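Cell division protein FtsX (Streptococcus pneumoniae, PDB 6HE6) forms, with FtsE, an ABC transporter complex that functions in cell division, and its large extracellular loop interacts with the essential peptidoglycan hydrolase PcsB. Local coordinates at residues V10-I16 and D87-A93; S58-Y64 and N83-A88. All coordinates share one frame; numbering follows the deposited sequence.

Interaction 1: V10-I16 and D87-A93; sequences VRVVVYI and DAYIVEA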
loop_
_atom_site.group_PDB
_atom_site.type_symbol
_atom_site.label_atom_id
_atom_site.label_comp_id
_atom_site.label_asym_id
_atom_site.label_seq_id
_atom_site.Cartn_x
_atom_site.Cartn_y
_atom_site.Cartn_z
ATOM N N VAL A 10 -12.088 9.159 5.261
ATOM C CA VAL A 10 -11.096 9.924 4.521
ATOM C C VAL A 10 -9.975 8.982 4.093
ATOM O O VAL A 10 -8.988 9.396 3.481
ATOM C CB VAL A 10 -10.603 11.098 5.393
ATOM C CG1 VAL A 10 -9.453 10.703 6.323
ATOM C CG2 VAL A 10 -10.295 12.295 4.569
ATOM N N ARG A 11 -10.140 7.701 4.375
ATOM C CA ARG A 11 -9.114 6.712 4.085
ATOM C C ARG A 11 -9.383 6.083 2.725
ATOM O O ARG A 11 -10.527 5.741 2.402
ATOM C CB ARG A 11 -9.082 5.663 5.196
ATOM C CG ARG A 11 -8.146 4.491 4.986
ATOM C CD ARG A 11 -8.840 3.190 5.362
ATOM N NE ARG A 11 -9.664 2.714 4.253
ATOM C CZ ARG A 11 -10.993 2.751 4.235
ATOM N NH1 ARG A 11 -11.658 3.237 5.276
ATOM N NH2 ARG A 11 -11.657 2.306 3.173
ATOM N N VAL A 12 -8.335 5.976 1.911
ATOM C CA VAL A 12 -8.366 5.203 0.679
ATOM C C VAL A 12 -7.179 4.255 0.707
ATOM O O VAL A 12 -6.065 4.656 1.058
ATOM C CB VAL A 12 -8.317 6.089 -0.581
ATOM C CG1 VAL A 12 -8.193 5.232 -1.816
ATOM C CG2 VAL A 12 -9.561 6.940 -0.689
ATOM N N VAL A 13 -7.421 2.991 0.371
ATOM C CA VAL A 13 -6.388 1.967 0.377
ATOM C C VAL A 13 -6.068 1.636 -1.068
ATOM O O VAL A 13 -6.973 1.357 -1.865
ATOM C CB VAL A 13 -6.821 0.707 1.150
ATOM C CG1 VAL A 13 -5.696 -0.299 1.170
ATOM C CG2 VAL A 13 -7.227 1.064 2.558
ATOM N N VAL A 14 -4.789 1.693 -1.410
ATOM C CA VAL A 14 -4.317 1.497 -2.768
ATOM C C VAL A 14 -3.441 0.254 -2.775
ATOM O O VAL A 14 -2.352 0.259 -2.193
ATOM C CB VAL A 14 -3.549 2.719 -3.280
ATOM C CG1 VAL A 14 -3.032 2.459 -4.697
ATOM C CG2 VAL A 14 -4.439 3.923 -3.265
ATOM N N TYR A 15 -3.904 -0.809 -3.435
ATOM C CA TYR A 15 -3.185 -2.080 -3.476
ATOM C C TYR A 15 -2.249 -2.130 -4.670
ATOM O O TYR A 15 -2.617 -1.724 -5.772
ATOM C CB TYR A 15 -4.164 -3.257 -3.529
ATOM C CG TYR A 15 -4.991 -3.340 -2.287
ATOM C CD1 TYR A 15 -4.479 -3.904 -1.135
ATOM C CD2 TYR A 15 -6.268 -2.817 -2.246
ATOM C CE1 TYR A 15 -5.221 -3.960 0.024
ATOM C CE2 TYR A 15 -7.017 -2.872 -1.095
ATOM C CZ TYR A 15 -6.483 -3.441 0.040
ATOM O OH TYR A 15 -7.229 -3.502 1.187
ATOM N N ILE A 16 -1.034 -2.627 -4.444
ATOM C CA ILE A 16 0.034 -2.600 -5.439
ATOM C C ILE A 16 0.078 -3.958 -6.121
ATOM O O ILE A 16 -0.110 -4.990 -5.460
ATOM C CB ILE A 16 1.397 -2.266 -4.795
ATOM C CG1 ILE A 16 1.354 -0.917 -4.093
ATOM C CG2 ILE A 16 2.512 -2.239 -5.848
ATOM C CD1 ILE A 16 2.371 -0.800 -2.982
ATOM N N ASP A 87 0.722 -5.756 -0.853
ATOM C CA ASP A 87 1.248 -4.483 -0.368
ATOM C C ASP A 87 0.287 -3.359 -0.722
ATOM O O ASP A 87 -0.397 -3.401 -1.753
ATOM C CB ASP A 87 2.617 -4.175 -0.984
ATOM C CG ASP A 87 3.713 -5.095 -0.486
ATOM O OD1 ASP A 87 3.488 -5.835 0.501
ATOM O OD2 ASP A 87 4.810 -5.058 -1.081
ATOM N N ALA A 88 0.247 -2.330 0.119
ATOM C CA ALA A 88 -0.757 -1.295 -0.044
ATOM C C ALA A 88 -0.206 0.036 0.437
ATOM O O ALA A 88 0.696 0.090 1.274
ATOM C CB ALA A 88 -2.046 -1.645 0.720
ATOM N N TYR A 89 -0.768 1.120 -0.101
ATOM C CA TYR A 89 -0.579 2.445 0.472
ATOM C C TYR A 89 -1.881 2.870 1.141
ATOM O O TYR A 89 -2.970 2.685 0.583
ATOM C CB TYR A 89 -0.160 3.478 -0.596
ATOM C CG TYR A 89 1.308 3.378 -0.966
ATOM C CD1 TYR A 89 2.302 3.721 -0.053
ATOM C CD2 TYR A 89 1.698 2.924 -2.215
ATOM C CE1 TYR A 89 3.643 3.635 -0.390
ATOM C CE2 TYR A 89 3.037 2.823 -2.556
ATOM C CZ TYR A 89 3.999 3.171 -1.632
ATOM O OH TYR A 89 5.323 3.053 -1.949
ATOM N N ILE A 90 -1.768 3.430 2.333
ATOM C CA ILE A 90 -2.916 3.951 3.065
ATOM C C ILE A 90 -2.909 5.453 2.831
ATOM O O ILE A 90 -2.013 6.157 3.306
ATOM C CB ILE A 90 -2.856 3.599 4.559
ATOM C CG1 ILE A 90 -2.515 2.128 4.788
ATOM C CG2 ILE A 90 -4.171 3.973 5.244
ATOM C CD1 ILE A 90 -3.620 1.136 4.419
ATOM N N VAL A 91 -3.870 5.938 2.053
ATOM C CA VAL A 91 -3.913 7.332 1.622
ATOM C C VAL A 91 -4.952 8.062 2.455
ATOM O O VAL A 91 -6.072 7.564 2.636
ATOM C CB VAL A 91 -4.239 7.443 0.123
ATOM C CG1 VAL A 91 -4.287 8.907 -0.332
ATOM C CG2 VAL A 91 -3.227 6.630 -0.737
ATOM N N GLU A 92 -4.579 9.238 2.967
ATOM C CA GLU A 92 -5.479 10.102 3.715
ATOM C C GLU A 92 -5.874 11.283 2.837
ATOM O O GLU A 92 -5.007 12.050 2.408
ATOM C CB GLU A 92 -4.805 10.590 4.998
ATOM C CG GLU A 92 -5.618 11.625 5.774
ATOM C CD GLU A 92 -4.853 12.166 6.966
ATOM O OE1 GLU A 92 -3.612 12.038 6.962
ATOM O OE2 GLU A 92 -5.483 12.715 7.897
ATOM N N ALA A 93 -7.176 11.420 2.567
ATOM C CA ALA A 93 -7.717 12.534 1.793
ATOM C C ALA A 93 -7.792 13.799 2.647
ATOM O O ALA A 93 -7.776 13.740 3.872
ATOM C CB ALA A 93 -9.113 12.205 1.258
HETATM O O HOH W 1 1.606 -6.346 -3.639
#
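In Val14 and Val91 the CG1 branch lies opposite the backbone N (chi1 178° and 180°), leaving CG2 of each beside its own N, where the two CG2 methyls meet across the strands at 3.9 Å. Ile16 carries CG1 on the N side as well (chi1 -59°) and, with the chain extended at the next bond, CD1 reaches the Tyr89 ring, 3.7 Å from CE2. On the face that bears Val13, Tyr15, Ala88 and Ile90, Ala88 CB touches both Val13 CG1 (3.9 Å) and Tyr15 CD1 (3.8 Å), while Val13 and Ile90 run alongside each other.

The backbones form a regular antiparallel ladder. Val12 with Val91 and Val14 with Tyr89 are the hydrogen-bonded pairs, the shortest bond being Val91 N to Val12 O at 2.7 Å. Ala93 N to Val10 O and Ile16 N to Asp87 O, both 2.9 Å, extend the ladder at its two ends. Beyond it, one water receives a weak bond from Asp87 N and donates to Ile16 O.

These are the two central strands of a ferredoxin-like sheet. Leu46 of helix 41-47 packs on Val14, Tyr89 and Val91, and Tyr89 OH reaches out to Asp22. The chemistry implies a division of labour: nearly straight amide bonds fix the register, and branched aliphatic groups on one face supply a hydrophobic floor for the helix.

Interaction 2: S58-Y64 and N83-A88; sequences SSKEEQY and NPLYDA. With CAT (dodecane-trimethylamine), chain C.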
loop_
_atom_site.group_PDB
_atom_site.type_symbol
_atom_site.label_atom_id
_atom_site.label_comp_id
_atom_site.label_asym_id
_atom_site.label_seq_id
_atom_site.Cartn_x
_atom_site.Cartn_y
_atom_site.Cartn_z
ATOM N N SER A 58 1.945 0.102 3.765
ATOM C CA SER A 58 1.505 -0.999 4.632
ATOM C C SER A 58 1.813 -2.311 3.917
ATOM O O SER A 58 1.101 -2.708 2.989
ATOM C CB SER A 58 0.012 -0.899 4.969
ATOM O OG SER A 58 -0.506 -2.118 5.501
ATOM N N SER A 59 2.869 -2.989 4.342
ATOM C CA SER A 59 3.269 -4.213 3.667
ATOM C C SER A 59 2.262 -5.351 3.886
ATOM O O SER A 59 1.496 -5.379 4.863
ATOM C CB SER A 59 4.612 -4.680 4.188
ATOM O OG SER A 59 4.375 -5.344 5.405
ATOM N N LYS A 60 2.332 -6.343 3.000
ATOM C CA LYS A 60 1.496 -7.527 3.164
ATOM C C LYS A 60 1.833 -8.282 4.452
ATOM O O LYS A 60 0.937 -8.815 5.121
ATOM C CB LYS A 60 1.627 -8.444 1.943
ATOM C CG LYS A 60 3.040 -8.929 1.615
ATOM C CD LYS A 60 3.036 -9.751 0.299
ATOM C CE LYS A 60 4.235 -9.413 -0.590
ATOM N NZ LYS A 60 5.552 -9.819 0.014
ATOM N N GLU A 61 3.116 -8.347 4.810
ATOM C CA GLU A 61 3.509 -8.945 6.083
ATOM C C GLU A 61 2.775 -8.272 7.237
ATOM O O GLU A 61 2.027 -8.913 7.984
ATOM C CB GLU A 61 5.025 -8.821 6.262
ATOM C CG GLU A 61 5.817 -9.633 5.245
ATOM C CD GLU A 61 5.807 -9.047 3.848
ATOM O OE1 GLU A 61 5.480 -7.852 3.702
ATOM O OE2 GLU A 61 6.120 -9.793 2.891
ATOM N N GLU A 62 2.950 -6.954 7.351
ATOM C CA GLU A 62 2.324 -6.195 8.420
ATOM C C GLU A 62 0.812 -6.432 8.471
ATOM O O GLU A 62 0.249 -6.614 9.557
ATOM C CB GLU A 62 2.661 -4.719 8.209
ATOM C CG GLU A 62 1.973 -3.736 9.101
ATOM C CD GLU A 62 2.128 -2.325 8.563
ATOM O OE1 GLU A 62 3.109 -2.071 7.822
ATOM O OE2 GLU A 62 1.256 -1.480 8.858
ATOM N N GLN A 63 0.140 -6.466 7.305
ATOM C CA GLN A 63 -1.310 -6.672 7.290
ATOM C C GLN A 63 -1.688 -8.024 7.861
ATOM O O GLN A 63 -2.759 -8.160 8.464
ATOM C CB GLN A 63 -1.895 -6.549 5.878
ATOM C CG GLN A 63 -1.815 -5.166 5.275
ATOM C CD GLN A 63 -2.336 -5.113 3.839
ATOM O OE1 GLN A 63 -3.416 -5.629 3.533
ATOM N NE2 GLN A 63 -1.555 -4.495 2.952
ATOM N N TYR A 64 -0.831 -9.034 7.684
ATOM C CA TYR A 64 -1.169 -10.348 8.210
ATOM C C TYR A 64 -0.933 -10.409 9.717
ATOM O O TYR A 64 -1.743 -10.986 10.445
ATOM C CB TYR A 64 -0.383 -11.446 7.484
ATOM C CG TYR A 64 -0.524 -12.785 8.160
ATOM C CD1 TYR A 64 -1.721 -13.489 8.088
ATOM C CD2 TYR A 64 0.519 -13.341 8.889
ATOM C CE1 TYR A 64 -1.877 -14.711 8.714
ATOM C CE2 TYR A 64 0.368 -14.585 9.530
ATOM C CZ TYR A 64 -0.832 -15.254 9.428
ATOM O OH TYR A 64 -1.012 -16.472 10.048
ATOM N N ASN A 83 2.752 -15.356 1.334
ATOM C CA ASN A 83 1.702 -14.434 1.760
ATOM C C ASN A 83 0.893 -14.026 0.534
ATOM O O ASN A 83 1.457 -13.447 -0.401
ATOM C CB ASN A 83 2.318 -13.195 2.447
ATOM C CG ASN A 83 1.288 -12.350 3.146
ATOM O OD1 ASN A 83 0.135 -12.280 2.718
ATOM N ND2 ASN A 83 1.700 -11.672 4.213
ATOM N N PRO A 84 -0.405 -14.327 0.472
ATOM C CA PRO A 84 -1.208 -13.962 -0.705
ATOM C C PRO A 84 -1.754 -12.543 -0.697
ATOM O O PRO A 84 -2.399 -12.152 -1.677
ATOM C CB PRO A 84 -2.366 -14.967 -0.645
ATOM C CG PRO A 84 -2.551 -15.214 0.805
ATOM C CD PRO A 84 -1.157 -15.179 1.408
ATOM N N LEU A 85 -1.535 -11.782 0.371
ATOM C CA LEU A 85 -2.056 -10.424 0.456
ATOM C C LEU A 85 -1.218 -9.473 -0.400
ATOM O O LEU A 85 -0.140 -9.816 -0.886
ATOM C CB LEU A 85 -2.096 -9.955 1.909
ATOM C CG LEU A 85 -2.840 -10.861 2.901
ATOM C CD1 LEU A 85 -2.777 -10.305 4.329
ATOM C CD2 LEU A 85 -4.299 -11.065 2.455
ATOM N N TYR A 86 -1.729 -8.260 -0.580
ATOM C CA TYR A 86 -1.115 -7.252 -1.437
ATOM C C TYR A 86 -0.533 -6.141 -0.579
ATOM O O TYR A 86 -1.216 -5.637 0.321
ATOM C CB TYR A 86 -2.142 -6.657 -2.402
ATOM C CG TYR A 86 -2.502 -7.526 -3.577
ATOM C CD1 TYR A 86 -2.985 -8.818 -3.392
ATOM C CD2 TYR A 86 -2.375 -7.050 -4.877
ATOM C CE1 TYR A 86 -3.316 -9.618 -4.467
ATOM C CE2 TYR A 86 -2.704 -7.844 -5.958
ATOM C CZ TYR A 86 -3.174 -9.126 -5.744
ATOM O OH TYR A 86 -3.504 -9.920 -6.813
ATOM N N ASP A 87 0.722 -5.756 -0.853
ATOM C CA ASP A 87 1.248 -4.483 -0.368
ATOM C C ASP A 87 0.287 -3.359 -0.722
ATOM O O ASP A 87 -0.397 -3.401 -1.753
ATOM C CB ASP A 87 2.617 -4.175 -0.984
ATOM C CG ASP A 87 3.713 -5.095 -0.486
ATOM O OD1 ASP A 87 3.488 -5.835 0.501
ATOM O OD2 ASP A 87 4.810 -5.058 -1.081
ATOM N N ALA A 88 0.247 -2.330 0.119
ATOM C CA ALA A 88 -0.757 -1.295 -0.044
ATOM C C ALA A 88 -0.206 0.036 0.437
ATOM O O ALA A 88 0.696 0.090 1.274
ATOM C CB ALA A 88 -2.046 -1.645 0.720
HETATM C C1 CAT C . 1.596 -16.776 5.283
HETATM C C2 CAT C . 0.222 -16.635 5.959
HETATM C C3 CAT C . -0.808 -16.011 5.002
HETATM C C4 CAT C . -2.256 -16.405 5.343
HETATM C C5 CAT C . -3.225 -15.649 4.417
HETATM C C6 CAT C . -4.668 -16.179 4.448
HETATM C C7 CAT C . -5.081 -16.569 3.026
HETATM C C8 CAT C . -6.587 -16.489 2.756
HETATM C C9 CAT C . -6.768 -16.053 1.297
HETATM C C10 CAT C . -8.171 -16.354 0.777
HETATM C C11 CAT C . -8.624 -15.190 -0.111
HETATM C C12 CAT C . -9.133 -15.710 -1.455
HETATM C CA1 CAT C . 3.939 -16.234 5.359
HETATM C CB1 CAT C . 2.335 -14.833 6.408
HETATM C CC1 CAT C . 2.850 -16.991 7.302
HETATM N NE1 CAT C . 2.672 -16.211 6.088
#
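Lys60 and Asp87 meet through both backbone and side chain: OD1 of Asp87 takes the Lys60 N-H at 2.8 Å. Lys60 CG sits between its own backbone N and carbonyl carbon (chi1 58°), which lays the methylene chain against the same carboxylate, CG being 3.3 Å from OD1. Bends further out then turn the ammonium aside to a salt bridge with Glu61, NZ to OE2 2.9 Å. An acid at the first turn of a helix probably gains from the amide dipoles there. Ser59 is the N-cap, its OG accepting from Glu62 N.

The Gln63 chain, extended beyond CG, delivers NE2 to Ser58 O at 3.2 Å. It arrives from above the carbonyl plane, on the face opposite Ala88 N, so two donors grip this oxygen; NE2 also makes a weak bond to Tyr86 O.

Asn83 uses both ends of its amide. OD1 accepts from Leu85 N at 2.9 Å, an Asx turn that shapes the loop, and ND2 gives a weak bond to Lys60 O at 3.1 Å. Leu85 CD1 fills in against Tyr64 CB.

Tyr64 has CG anti to the backbone N (chi1 170°), and one ring face takes dodecane-trimethylamine: methyl CB1 of the head group is 3.4 Å from CD2, while C2 stands over the ring near its rim. Pro84 CG receives the alkyl chain, 3.6 Å from C7.

Antiparallel bonding of Ser58 with Ala88 joins the end of edge strand 52-58 to the start of strand 88-93. With the Lys60, Gln63 and Asn83 bonds, this keeps the loop against the first turn of helix 60-70, while Tyr86 packs on Tyr15 of strand 11-16.

From the N terminus, the chain first lays down strand 11-16, whose partner in interaction 1 arrives only after the small hairpin 26-35, helix 41-47, strand 52-58 and helix 60-70 have been built. Interaction 2 closes a shorter loop within that larger one: the chain leaves 58-64, runs on through the helix and a long connection, and returns at 83-88. The two contacts are thus nested rather than crossed, and they share Asp87 and Ala88. They also touch directly, Ser58 CB packing on Ile90 CG1. Together they tie the ligand-binding loop and helix 60-70 to the centre of the sheet.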